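Local coordinates for protein GCN5-related N-acetyltransferase (Anabaena variabilis, PDB 2OZG) that binds coenzyme A and probably transfers acetyl groups to amines, perhaps of aminoglycosides, as a GNAT-family acetyltransferase, at residues A[130-135]-A[285-290]. Residues are numbered along the deposited sequence; the frame is centred on the assembly and turned at random.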
# COMPACT_ATOMS: atom_id res chain seq x y z
N GLY A 130 -23.46 -27.95 17.58
CA GLY A 130 -24.61 -27.11 17.91
C GLY A 130 -24.46 -25.67 18.31
O GLY A 130 -25.47 -25.05 18.75
N TYR A 131 -23.24 -25.12 18.20
CA TYR A 131 -23.00 -23.68 18.40
C TYR A 131 -23.49 -22.95 17.16
O TYR A 131 -23.38 -23.48 16.05
CB TYR A 131 -21.50 -23.34 18.58
CG TYR A 131 -20.91 -23.71 19.92
CD1 TYR A 131 -20.47 -24.98 20.18
CD2 TYR A 131 -20.79 -22.76 20.92
CE1 TYR A 131 -20.01 -25.33 21.41
CE2 TYR A 131 -20.27 -23.09 22.18
CZ TYR A 131 -19.89 -24.36 22.42
OH TYR A 131 -19.37 -24.70 23.65
N GLU A 132 -23.97 -21.71 17.35
CA GLU A 132 -24.33 -20.89 16.20
C GLU A 132 -24.04 -19.43 16.43
O GLU A 132 -23.99 -18.97 17.55
CB GLU A 132 -25.81 -21.07 15.82
CG GLU A 132 -26.27 -20.41 14.47
CD GLU A 132 -25.40 -20.82 13.26
OE1 GLU A 132 -24.36 -20.17 13.03
OE2 GLU A 132 -25.78 -21.76 12.54
N GLN A 133 -23.86 -18.68 15.34
CA GLN A 133 -23.72 -17.23 15.47
C GLN A 133 -24.81 -16.70 16.35
O GLN A 133 -25.97 -17.04 16.18
CB GLN A 133 -23.79 -16.55 14.11
CG GLN A 133 -22.70 -17.01 13.15
CD GLN A 133 -22.68 -16.17 11.91
OE1 GLN A 133 -23.66 -15.50 11.63
NE2 GLN A 133 -21.52 -16.16 11.19
N ALA A 134 -24.43 -15.85 17.31
CA ALA A 134 -25.38 -15.42 18.29
C ALA A 134 -25.15 -14.02 18.84
O ALA A 134 -26.02 -13.49 19.52
CB ALA A 134 -25.39 -16.42 19.43
N GLY A 135 -24.00 -13.40 18.56
CA GLY A 135 -23.78 -12.05 19.03
C GLY A 135 -22.63 -11.42 18.29
O GLY A 135 -21.87 -12.11 17.59
N ARG A 285 -18.51 -12.39 14.87
CA ARG A 285 -19.64 -12.94 15.56
C ARG A 285 -19.17 -14.08 16.43
O ARG A 285 -18.54 -15.00 15.98
CB ARG A 285 -20.74 -13.39 14.63
CG ARG A 285 -21.37 -12.23 13.90
CD ARG A 285 -22.38 -12.70 12.86
NE ARG A 285 -22.87 -11.55 12.15
CZ ARG A 285 -23.56 -11.59 11.02
NH1 ARG A 285 -23.90 -12.76 10.49
NH2 ARG A 285 -23.88 -10.45 10.41
N TRP A 286 -19.51 -13.99 17.70
CA TRP A 286 -19.34 -15.08 18.59
C TRP A 286 -20.53 -16.03 18.51
O TRP A 286 -21.63 -15.66 18.04
CB TRP A 286 -19.06 -14.62 20.02
CG TRP A 286 -19.79 -13.42 20.49
CD1 TRP A 286 -19.36 -12.12 20.39
CD2 TRP A 286 -21.02 -13.38 21.20
NE1 TRP A 286 -20.29 -11.28 20.97
CE2 TRP A 286 -21.27 -12.03 21.53
CE3 TRP A 286 -21.95 -14.37 21.59
CZ2 TRP A 286 -22.41 -11.64 22.24
CZ3 TRP A 286 -23.05 -13.98 22.30
CH2 TRP A 286 -23.28 -12.61 22.62
N MSE A 287 -20.32 -17.23 19.03
CA MSE A 287 -21.30 -18.25 18.94
C MSE A 287 -21.76 -18.69 20.26
O MSE A 287 -21.02 -18.62 21.25
CB MSE A 287 -20.69 -19.41 18.21
CG MSE A 287 -20.38 -19.17 16.75
SE MSE A 287 -19.76 -20.82 15.84
CE MSE A 287 -20.86 -20.73 14.18
N LEU A 288 -22.97 -19.23 20.29
CA LEU A 288 -23.60 -19.73 21.53
C LEU A 288 -24.17 -21.13 21.33
O LEU A 288 -24.71 -21.45 20.28
CB LEU A 288 -24.74 -18.76 21.93
CG LEU A 288 -25.43 -19.05 23.28
CD1 LEU A 288 -25.66 -17.83 24.17
CD2 LEU A 288 -26.76 -19.83 23.07
N ARG A 289 -24.06 -21.95 22.37
CA ARG A 289 -24.65 -23.25 22.38
C ARG A 289 -25.70 -23.26 23.48
O ARG A 289 -25.42 -22.90 24.64
CB ARG A 289 -23.59 -24.33 22.65
CG ARG A 289 -23.84 -25.68 21.86
CD ARG A 289 -25.01 -26.50 22.32
NE ARG A 289 -25.06 -27.73 21.52
CZ ARG A 289 -25.98 -28.67 21.65
NH1 ARG A 289 -26.96 -28.54 22.54
NH2 ARG A 289 -25.95 -29.72 20.85
N ILE A 290 -26.92 -23.61 23.12
CA ILE A 290 -27.96 -23.87 24.14
C ILE A 290 -27.68 -25.26 24.68
O ILE A 290 -27.91 -26.25 24.01
CB ILE A 290 -29.36 -23.81 23.54
CG1 ILE A 290 -29.60 -22.42 22.90
CG2 ILE A 290 -30.43 -24.22 24.59
CD1 ILE A 290 -29.98 -21.28 23.84
O HOH W 1 -27.41 -24.11 20.35
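The strand part of 130-135 pairs antiparallel with strand 285-290, the bridges running from Glu132 to Gly135 and interrupted by a classic beta bulge, a buried contact in which strand 279-290, from the second GNAT region, meets the start of strand 132-143, which follows helix 123-128. Glu132 and Leu288 form a hydrogen-bonded pair, with Glu132 N to Leu288 O at 3.0 Å and Leu288 N to Glu132 O at 2.9 Å. At the bulge Ala134 and Gly135 both face Trp286, whose O takes the N-H of Ala134 in its carbonyl plane (2.9 Å from Ala134 N to Trp286 O) and a weak hydrogen bond from Gly135 N; the return bond, Trp286 N to Gly135 O, is also weak. With chi1 at 38°, CG of Trp286 lies between its backbone N and carbonyl carbon, and the indole covers Gly135: Gly135 CA stands 3.4 Å from the centroid of the Trp286 six-membered ring, over its face. An alanine at Trp286 lacks the indole, and would probably leave a gap over Gly135 and Tyr119 without its ring partner. Ala134 CB presses tightly on Leu288 CB, 3.5 Å away. Toward the other end, Arg289 lays its CB over the centre of one face of the Tyr131 ring, a CH-pi contact of 3.5 Å, while the ring's OH bonds to Ser116 and the guanidinium makes a salt bridge to Asp316. Gln133 OE1 accepts Arg285 NH1 at 3.0 Å, almost in the guanidinium plane, although the amide stands perpendicular to that plane; Gln133 NE2 turns to Gln123. Arg285 NH2 reaches Asp267 O of the second subunit. Strand 279-290 also pairs with strand 115-118, helix 123-128 packs on Met287, Trp286 and Leu288 touch strand 58-72, and Glu132 and Arg289 meet helix 349-357 of the sterol carrier protein-like domain.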